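Local structure of TarM (4X7R) at residues P418-D423 with D451-L456; T317-G322 with D347-F352; Y210-I215 with N236-N241. The protein belongs to the GT-B clan of glycosyltransferases, with parallel-sheet domains of Rossmann-like build, and is modelled with uridine-5'-diphosphate bound. The protein carries 1 engineered substitution. One frame throughout, in Å; residues are numbered along the deposited sequence.

Contacts 1 and 2 work on the same six-stranded parallel sheet in the C-terminal part of the chain, and they touch: Leu454 CD2 lies 3.7 Å from Asp347 CB, and Ile453 meets Val321. Contact 1 is a buried helix-on-strand packing with purely apolar meetings and no hydrogen bond across it. Contact 2 is a strand pair, so backbone bonds carry it, with an apolar face and a salt bridge toward the surface. Contact 3 sits on the opposite side of the chain's centre, about 48 Å from contact 1 between centres, where a helix end meets a partly exposed loop. Its grip is mainly polar, through a carboxylate and an imidazole.

Contact 1 of 3, residues P418-D423 with D451-L456; sequences PVVAFD and DKILQL
Helix 446-457 covers one face of the parallel sheet in the C-terminal Rossmann-like part of the protein, and Val420, on strand 419-422, is the residue that meets it most fully. Its two methyls are split between neighbouring positions of the helix. With CG1 anti to the backbone N (chi1 -176°), that methyl faces the earlier turn: CG1 of Val420 lies 4.1 Å from Lys452 CB and 4.2 Å from Ile453 CG1. The other branch serves the next turn, Val420 CG2 coming within 3.9 Å of Leu456 CD2 as the two side chains pass antiparallel, each running toward the other's backbone. The same leucine methyl also reaches the ring of Pro418, whose CG is 4.2 Å from Leu456 CD2, so CD2 touches both the proline just before the strand and Val420 within it.

Strand and helix run almost exactly antiparallel, at 176°, and the axes of strand 419-422 and helix segment 451-456 come within 9.4 Å. This is the direction expected where strands of a parallel sheet are joined by helices packed on its faces, each helix returning against the strands. Helix 446-457 follows strand 438-441, and it leans back over strand 419-422. That strand lies between 395-398 and 438-441, so Val420 has Leu395 and Ile441 as neighbours. Ile453 bends its CG1 branch toward the sheet and goes on to Val397, while Val339 and Val343 of helix 333-346 pack against it too. Lys452 behaves differently: its CB stays on Val420, but the chain turns at chi2 (-70°) and carries the ammonium away from the contact, where a long, weak ion pair with Asp448 is made. The side chain of Leu456 also touches Leu395 of the neighbouring strand 395-398.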
loop_
_atom_site.group_PDB
_atom_site.type_symbol
_atom_site.label_atom_id
_atom_site.label_comp_id
_atom_site.label_asym_id
_atom_site.label_seq_id
_atom_site.Cartn_x
_atom_site.Cartn_y
_atom_site.Cartn_z
ATOM N N PRO A 418 -21.331 8.708 12.139
ATOM C CA PRO A 418 -20.920 7.951 13.340
ATOM C C PRO A 418 -20.506 6.522 13.032
ATOM O O PRO A 418 -20.973 5.929 12.058
ATOM C CB PRO A 418 -22.142 8.032 14.264
ATOM C CG PRO A 418 -23.306 8.286 13.355
ATOM C CD PRO A 418 -22.778 9.037 12.160
ATOM N N VAL A 419 -19.589 5.998 13.846
ATOM C CA VAL A 419 -19.054 4.646 13.696
ATOM C C VAL A 419 -19.632 3.691 14.744
ATOM O O VAL A 419 -19.763 4.051 15.918
ATOM C CB VAL A 419 -17.501 4.653 13.739
ATOM C CG1 VAL A 419 -16.931 3.254 13.535
ATOM C CG2 VAL A 419 -16.927 5.610 12.703
ATOM N N VAL A 420 -19.977 2.474 14.290
ATOM C CA VAL A 420 -20.365 1.310 15.085
ATOM C C VAL A 420 -19.183 0.314 14.830
ATOM O O VAL A 420 -18.994 -0.178 13.718
ATOM C CB VAL A 420 -21.770 0.757 14.736
ATOM C CG1 VAL A 420 -22.147 -0.389 15.674
ATOM C CG2 VAL A 420 -22.828 1.864 14.828
ATOM N N ALA A 421 -18.312 0.157 15.830
ATOM C CA ALA A 421 -17.098 -0.618 15.713
ATOM C C ALA A 421 -16.880 -1.619 16.828
ATOM O O ALA A 421 -17.238 -1.354 17.974
ATOM C CB ALA A 421 -15.908 0.326 15.658
ATOM N N PHE A 422 -16.216 -2.752 16.500
ATOM C CA PHE A 422 -15.816 -3.709 17.520
ATOM C C PHE A 422 -14.693 -3.042 18.335
ATOM O O PHE A 422 -13.797 -2.442 17.733
ATOM C CB PHE A 422 -15.336 -5.039 16.898
ATOM C CG PHE A 422 -16.414 -5.969 16.375
ATOM C CD1 PHE A 422 -17.660 -6.036 16.989
ATOM C CD2 PHE A 422 -16.165 -6.812 15.298
ATOM C CE1 PHE A 422 -18.648 -6.918 16.522
ATOM C CE2 PHE A 422 -17.153 -7.696 14.831
ATOM C CZ PHE A 422 -18.386 -7.747 15.450
ATOM N N ASP A 423 -14.790 -3.065 19.687
ATOM C CA ASP A 423 -13.782 -2.482 20.577
ATOM C C ASP A 423 -12.545 -3.396 20.557
ATOM O O ASP A 423 -12.486 -4.375 21.301
ATOM C CB ASP A 423 -14.327 -2.301 22.023
ATOM C CG ASP A 423 -13.440 -1.417 22.903
ATOM O OD1 ASP A 423 -12.280 -1.144 22.508
ATOM O OD2 ASP A 423 -13.898 -1.004 23.983
ATOM N N ASP A 451 -28.029 -4.610 16.550
ATOM C CA ASP A 451 -28.953 -3.822 17.373
ATOM C C ASP A 451 -28.625 -2.329 17.344
ATOM O O ASP A 451 -29.537 -1.513 17.207
ATOM C CB ASP A 451 -28.960 -4.324 18.834
ATOM C CG ASP A 451 -29.758 -5.595 19.090
ATOM O OD1 ASP A 451 -30.607 -5.956 18.232
ATOM O OD2 ASP A 451 -29.560 -6.213 20.163
ATOM N N LYS A 452 -27.329 -1.975 17.459
ATOM C CA LYS A 452 -26.883 -0.576 17.466
ATOM C C LYS A 452 -27.005 0.091 16.109
ATOM O O LYS A 452 -27.338 1.276 16.050
ATOM C CB LYS A 452 -25.483 -0.408 18.087
ATOM C CG LYS A 452 -25.413 -0.864 19.555
ATOM C CD LYS A 452 -26.158 0.021 20.547
ATOM C CE LYS A 452 -26.335 -0.650 21.892
ATOM N NZ LYS A 452 -25.052 -0.805 22.625
ATOM N N ILE A 453 -26.786 -0.671 15.022
ATOM C CA ILE A 453 -26.943 -0.191 13.649
ATOM C C ILE A 453 -28.427 0.148 13.444
ATOM O O ILE A 453 -28.732 1.243 12.967
ATOM C CB ILE A 453 -26.395 -1.220 12.617
ATOM C CG1 ILE A 453 -24.847 -1.196 12.597
ATOM C CG2 ILE A 453 -26.975 -0.983 11.201
ATOM C CD1 ILE A 453 -24.190 -2.486 12.111
ATOM N N LEU A 454 -29.337 -0.766 13.884
ATOM C CA LEU A 454 -30.786 -0.608 13.780
ATOM C C LEU A 454 -31.297 0.618 14.530
ATOM O O LEU A 454 -32.055 1.389 13.952
ATOM C CB LEU A 454 -31.523 -1.883 14.208
ATOM C CG LEU A 454 -31.509 -3.023 13.198
ATOM C CD1 LEU A 454 -31.723 -4.352 13.883
ATOM C CD2 LEU A 454 -32.529 -2.804 12.100
ATOM N N GLN A 455 -30.847 0.831 15.787
ATOM C CA GLN A 455 -31.192 2.012 16.592
ATOM C C GLN A 455 -30.766 3.274 15.821
ATOM O O GLN A 455 -31.577 4.170 15.610
ATOM C CB GLN A 455 -30.459 2.000 17.953
ATOM C CG GLN A 455 -30.947 0.975 18.973
ATOM C CD GLN A 455 -30.072 0.934 20.213
ATOM O OE1 GLN A 455 -29.634 1.966 20.746
ATOM N NE2 GLN A 455 -29.821 -0.266 20.721
ATOM N N LEU A 456 -29.512 3.300 15.352
ATOM C CA LEU A 456 -28.920 4.422 14.633
ATOM C C LEU A 456 -29.554 4.736 13.261
ATOM O O LEU A 456 -29.882 5.904 13.029
ATOM C CB LEU A 456 -27.388 4.272 14.583
ATOM C CG LEU A 456 -26.501 5.480 14.952
ATOM C CD1 LEU A 456 -27.029 6.258 16.130
ATOM C CD2 LEU A 456 -25.076 5.035 15.256
#

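Contact 2 of 3, residues T317-G322 with D347-F352; sequences TEKIVG and DNAVKF
Lys319 and Asp347 approach from opposite directions and close a salt bridge, Lys319 NZ to Asp347 OD2 at 2.8 Å, the ammonium using the syn lone pair of that oxygen. Asn458 bonds both partners directly: its OD1 accepts from Lys319 NZ and its ND2 donates to Asp347 OD2. The lysine is extended beyond CG, and its CD rests against Ala349 CB on the way. Inward, the two backbones pair in parallel: Lys351 N bonds Lys319 O at 2.8 Å and Val321 N bonds Lys351 O at 2.7 Å, both nearly straight at 173° and 174°. On one face of this pair Val321 lies beside Phe352, its CB over the face of the ring, 4.0 Å from the centroid, in a CH-pi contact. With CG1 of Val321 anti to the backbone N (chi1 175°), that methyl drops to 3.7 Å from Phe352 CE2, and CG2 is left to meet Val350 CG2. On the other face Ile320 and Lys351 lie side by side, and the methyl CD1 of Ile320 rests on the lysine chain, 3.7 Å from Lys351 CD.

Behind the salt bridge, Asp347 OD1 takes the backbone N of Ala349 in an Asx turn, which orients the carboxylate. Strands 320-324 and 351-355 are the two strands of a right-handed beta-alpha-beta crossover through helix 333-346. That helix packs on Phe352 with Leu336, Ala340 and Val343, and helix 446-457 covers Val321 with Val457. Strand 377-381 closes the sheet beyond 351-355, and 395-398 continues it on the other side, beside 320-324.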
loop_
_atom_site.group_PDB
_atom_site.type_symbol
_atom_site.label_atom_id
_atom_site.label_comp_id
_atom_site.label_asym_id
_atom_site.label_seq_id
_atom_site.Cartn_x
_atom_site.Cartn_y
_atom_site.Cartn_z
ATOM N N THR A 317 -30.405 10.940 5.536
ATOM C CA THR A 317 -31.558 10.447 6.304
ATOM C C THR A 317 -31.915 9.022 5.883
ATOM O O THR A 317 -32.558 8.299 6.649
ATOM C CB THR A 317 -32.747 11.428 6.285
ATOM O OG1 THR A 317 -33.076 11.763 4.933
ATOM C CG2 THR A 317 -32.481 12.691 7.097
ATOM N N GLU A 318 -31.481 8.620 4.672
ATOM C CA GLU A 318 -31.699 7.272 4.137
ATOM C C GLU A 318 -30.817 6.247 4.856
ATOM O O GLU A 318 -29.668 6.540 5.205
ATOM C CB GLU A 318 -31.432 7.214 2.630
ATOM C CG GLU A 318 -32.572 7.729 1.776
ATOM C CD GLU A 318 -32.168 8.190 0.387
ATOM O OE1 GLU A 318 -31.260 7.583 -0.226
ATOM O OE2 GLU A 318 -32.775 9.176 -0.089
ATOM N N LYS A 319 -31.362 5.040 5.064
ATOM C CA LYS A 319 -30.696 3.945 5.766
ATOM C C LYS A 319 -29.549 3.345 4.937
ATOM O O LYS A 319 -29.677 2.268 4.350
ATOM C CB LYS A 319 -31.715 2.881 6.207
ATOM C CG LYS A 319 -32.816 3.417 7.107
ATOM C CD LYS A 319 -34.041 2.537 7.039
ATOM C CE LYS A 319 -35.148 3.104 7.877
ATOM N NZ LYS A 319 -36.113 2.050 8.273
ATOM N N ILE A 320 -28.426 4.070 4.876
ATOM C CA ILE A 320 -27.246 3.624 4.150
ATOM C C ILE A 320 -26.117 3.427 5.154
ATOM O O ILE A 320 -25.723 4.377 5.841
ATOM C CB ILE A 320 -26.839 4.579 2.982
ATOM C CG1 ILE A 320 -28.043 5.108 2.147
ATOM C CG2 ILE A 320 -25.712 3.991 2.113
ATOM C CD1 ILE A 320 -28.825 4.107 1.321
ATOM N N VAL A 321 -25.620 2.186 5.254
ATOM C CA VAL A 321 -24.498 1.838 6.127
ATOM C C VAL A 321 -23.292 1.672 5.216
ATOM O O VAL A 321 -23.341 0.895 4.260
ATOM C CB VAL A 321 -24.767 0.588 7.009
ATOM C CG1 VAL A 321 -23.527 0.201 7.805
ATOM C CG2 VAL A 321 -25.942 0.821 7.946
ATOM N N GLY A 322 -22.244 2.434 5.486
ATOM C CA GLY A 322 -21.037 2.397 4.673
ATOM C C GLY A 322 -19.873 1.645 5.276
ATOM O O GLY A 322 -19.792 1.482 6.497
ATOM N N ASP A 347 -35.188 -5.139 9.349
ATOM C CA ASP A 347 -35.473 -3.938 8.552
ATOM C C ASP A 347 -34.877 -4.142 7.153
ATOM O O ASP A 347 -33.658 -4.047 6.974
ATOM C CB ASP A 347 -34.895 -2.677 9.238
ATOM C CG ASP A 347 -35.344 -1.332 8.689
ATOM O OD1 ASP A 347 -35.537 -1.222 7.456
ATOM O OD2 ASP A 347 -35.424 -0.366 9.483
ATOM N N ASN A 348 -35.746 -4.427 6.168
ATOM C CA ASN A 348 -35.361 -4.703 4.781
ATOM C C ASN A 348 -34.994 -3.456 3.957
ATOM O O ASN A 348 -34.553 -3.601 2.814
ATOM C CB ASN A 348 -36.457 -5.518 4.062
ATOM C CG ASN A 348 -36.943 -6.740 4.809
ATOM O OD1 ASN A 348 -36.415 -7.847 4.673
ATOM N ND2 ASN A 348 -37.992 -6.565 5.604
ATOM N N ALA A 349 -35.180 -2.241 4.522
ATOM C CA ALA A 349 -34.907 -0.965 3.851
ATOM C C ALA A 349 -33.442 -0.532 3.915
ATOM O O ALA A 349 -32.994 0.233 3.056
ATOM C CB ALA A 349 -35.800 0.128 4.420
ATOM N N VAL A 350 -32.705 -1.007 4.932
ATOM C CA VAL A 350 -31.300 -0.663 5.148
ATOM C C VAL A 350 -30.335 -1.249 4.097
ATOM O O VAL A 350 -30.332 -2.456 3.849
ATOM C CB VAL A 350 -30.857 -0.850 6.630
ATOM C CG1 VAL A 350 -31.163 -2.250 7.132
ATOM C CG2 VAL A 350 -29.384 -0.491 6.854
ATOM N N LYS A 351 -29.543 -0.363 3.472
ATOM C CA LYS A 351 -28.560 -0.692 2.447
ATOM C C LYS A 351 -27.142 -0.689 3.032
ATOM O O LYS A 351 -26.829 0.134 3.895
ATOM C CB LYS A 351 -28.633 0.319 1.286
ATOM C CG LYS A 351 -29.859 0.191 0.377
ATOM C CD LYS A 351 -29.820 1.200 -0.796
ATOM C CE LYS A 351 -28.853 0.845 -1.916
ATOM N NZ LYS A 351 -28.569 2.003 -2.806
ATOM N N PHE A 352 -26.279 -1.591 2.534
ATOM C CA PHE A 352 -24.884 -1.691 2.940
ATOM C C PHE A 352 -24.019 -1.498 1.703
ATOM O O PHE A 352 -24.101 -2.286 0.755
ATOM C CB PHE A 352 -24.589 -3.025 3.656
ATOM C CG PHE A 352 -25.172 -3.155 5.049
ATOM C CD1 PHE A 352 -26.524 -3.427 5.236
ATOM C CD2 PHE A 352 -24.364 -3.042 6.173
ATOM C CE1 PHE A 352 -27.063 -3.537 6.523
ATOM C CE2 PHE A 352 -24.904 -3.165 7.461
ATOM C CZ PHE A 352 -26.249 -3.409 7.626
#

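Contact 3 of 3, residues Y210-I215 with N236-N241; sequences YLEKLI and NTNHKN
Glu212 and His239 do most of the work here, one from the last turn of helix 203-214 and one from the loop before strand 243-247. Extended beyond CG (chi2 163°), Glu212 carries its carboxylate to the loop, where OE2 accepts the backbone N of Asn238 at 2.8 Å on its anti side. Asn238 sets CG between its own backbone N and carbonyl carbon (chi1 69°), which folds the amide back over the carboxylate, the two planes stacked and 28° apart. The stack leaves Asn238 OD1 only 3.2 Å from Glu212 OE2, two acceptors that do not bond, and it is the backbone N-H of Asn238 that holds OE2 there. Across the helix end, His239 presents NE2 to Ile215 O at 2.7 Å. The oxygen lies in the ring plane, although the donor sits 33° from the carbonyl plane. The other ring nitrogen, His239 ND1, is 2.6 Å from Thr237 OG1, a hydroxyl also bonded by Lys244. Thr237 meanwhile turns CG2 onto Leu211 CB, 3.8 Å away.

The imidazole is therefore gripped at both nitrogens and its rotation fixed. NE2 donates and so carries a proton, and through it the ring ties the residue just after the helix to the loop.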
loop_
_atom_site.group_PDB
_atom_site.type_symbol
_atom_site.label_atom_id
_atom_site.label_comp_id
_atom_site.label_asym_id
_atom_site.label_seq_id
_atom_site.Cartn_x
_atom_site.Cartn_y
_atom_site.Cartn_z
ATOM N N TYR A 210 22.019 2.452 -2.344
ATOM C CA TYR A 210 21.152 3.480 -2.914
ATOM C C TYR A 210 20.796 4.578 -1.901
ATOM O O TYR A 210 20.966 5.762 -2.203
ATOM C CB TYR A 210 19.892 2.825 -3.528
ATOM C CG TYR A 210 18.795 3.817 -3.849
ATOM C CD1 TYR A 210 19.001 4.844 -4.767
ATOM C CD2 TYR A 210 17.536 3.704 -3.265
ATOM C CE1 TYR A 210 17.996 5.753 -5.075
ATOM C CE2 TYR A 210 16.517 4.604 -3.577
ATOM C CZ TYR A 210 16.754 5.621 -4.487
ATOM O OH TYR A 210 15.765 6.487 -4.846
ATOM N N LEU A 211 20.359 4.176 -0.681
ATOM C CA LEU A 211 20.027 5.102 0.410
ATOM C C LEU A 211 21.235 5.914 0.856
ATOM O O LEU A 211 21.072 7.057 1.241
ATOM C CB LEU A 211 19.438 4.355 1.613
ATOM C CG LEU A 211 18.059 3.732 1.405
ATOM C CD1 LEU A 211 17.684 2.865 2.603
ATOM C CD2 LEU A 211 16.991 4.821 1.143
ATOM N N GLU A 212 22.437 5.318 0.829
ATOM C CA GLU A 212 23.674 6.010 1.217
ATOM C C GLU A 212 24.050 7.040 0.146
ATOM O O GLU A 212 24.598 8.083 0.481
ATOM C CB GLU A 212 24.812 5.006 1.439
ATOM C CG GLU A 212 24.611 4.149 2.676
ATOM C CD GLU A 212 25.448 2.891 2.756
ATOM O OE1 GLU A 212 26.059 2.494 1.736
ATOM O OE2 GLU A 212 25.460 2.273 3.841
ATOM N N LYS A 213 23.707 6.762 -1.126
ATOM C CA LYS A 213 23.913 7.651 -2.283
ATOM C C LYS A 213 22.840 8.775 -2.297
ATOM O O LYS A 213 23.159 9.952 -2.465
ATOM C CB LYS A 213 23.861 6.821 -3.596
ATOM C CG LYS A 213 25.068 6.977 -4.504
ATOM C CD LYS A 213 26.405 6.630 -3.849
ATOM C CE LYS A 213 27.562 7.211 -4.646
ATOM N NZ LYS A 213 27.663 8.704 -4.552
ATOM N N LEU A 214 21.580 8.411 -2.054
ATOM C CA LEU A 214 20.471 9.359 -2.024
ATOM C C LEU A 214 20.493 10.321 -0.845
ATOM O O LEU A 214 20.232 11.495 -1.031
ATOM C CB LEU A 214 19.140 8.588 -2.029
ATOM C CG LEU A 214 17.856 9.419 -2.157
ATOM C CD1 LEU A 214 17.708 9.966 -3.597
ATOM C CD2 LEU A 214 16.648 8.602 -1.736
ATOM N N ILE A 215 20.737 9.819 0.365
ATOM C CA ILE A 215 20.606 10.603 1.592
ATOM C C ILE A 215 21.955 10.973 2.194
ATOM O O ILE A 215 22.696 10.093 2.626
ATOM C CB ILE A 215 19.659 9.829 2.591
ATOM C CG1 ILE A 215 18.313 9.435 1.922
ATOM C CG2 ILE A 215 19.447 10.583 3.909
ATOM C CD1 ILE A 215 17.516 8.284 2.634
ATOM N N ASN A 236 20.446 -1.085 8.045
ATOM C CA ASN A 236 21.799 -1.471 7.611
ATOM C C ASN A 236 22.660 -0.356 6.976
ATOM O O ASN A 236 23.832 -0.615 6.691
ATOM C CB ASN A 236 21.735 -2.680 6.679
ATOM C CG ASN A 236 21.147 -3.928 7.292
ATOM O OD1 ASN A 236 21.036 -4.079 8.500
ATOM N ND2 ASN A 236 20.751 -4.861 6.461
ATOM N N THR A 237 22.109 0.854 6.717
ATOM C CA THR A 237 22.953 1.911 6.114
ATOM C C THR A 237 24.076 2.324 7.083
ATOM O O THR A 237 23.934 2.163 8.294
ATOM C CB THR A 237 22.171 3.142 5.623
ATOM O OG1 THR A 237 21.831 3.954 6.736
ATOM C CG2 THR A 237 20.962 2.817 4.787
ATOM N N ASN A 238 25.176 2.846 6.538
ATOM C CA ASN A 238 26.347 3.268 7.296
ATOM C C ASN A 238 26.256 4.686 7.888
ATOM O O ASN A 238 27.241 5.132 8.475
ATOM C CB ASN A 238 27.588 3.137 6.404
ATOM C CG ASN A 238 27.661 4.132 5.246
ATOM O OD1 ASN A 238 26.771 4.962 5.006
ATOM N ND2 ASN A 238 28.739 4.072 4.494
ATOM N N HIS A 239 25.110 5.402 7.709
ATOM C CA HIS A 239 24.903 6.785 8.194
ATOM C C HIS A 239 25.246 6.900 9.665
ATOM O O HIS A 239 24.793 6.085 10.465
ATOM C CB HIS A 239 23.454 7.286 7.963
ATOM C CG HIS A 239 23.056 7.412 6.525
ATOM N ND1 HIS A 239 22.367 6.394 5.876
ATOM C CD2 HIS A 239 23.199 8.451 5.669
ATOM C CE1 HIS A 239 22.160 6.825 4.636
ATOM N NE2 HIS A 239 22.655 8.050 4.459
ATOM N N LYS A 240 26.059 7.900 10.015
ATOM C CA LYS A 240 26.485 8.149 11.395
ATOM C C LYS A 240 25.726 9.332 12.004
ATOM O O LYS A 240 25.631 9.429 13.232
ATOM C CB LYS A 240 28.003 8.411 11.443
ATOM C CG LYS A 240 28.844 7.200 11.037
ATOM C CD LYS A 240 30.286 7.585 10.751
ATOM C CE LYS A 240 31.070 6.463 10.100
ATOM N NZ LYS A 240 30.675 6.234 8.677
ATOM N N ASN A 241 25.192 10.233 11.155
ATOM C CA ASN A 241 24.491 11.437 11.618
ATOM C C ASN A 241 23.023 11.465 11.269
ATOM O O ASN A 241 22.239 12.003 12.044
ATOM C CB ASN A 241 25.156 12.684 11.038
ATOM C CG ASN A 241 26.622 12.755 11.304
ATOM O OD1 ASN A 241 27.071 12.629 12.451
ATOM N ND2 ASN A 241 27.382 12.964 10.236
#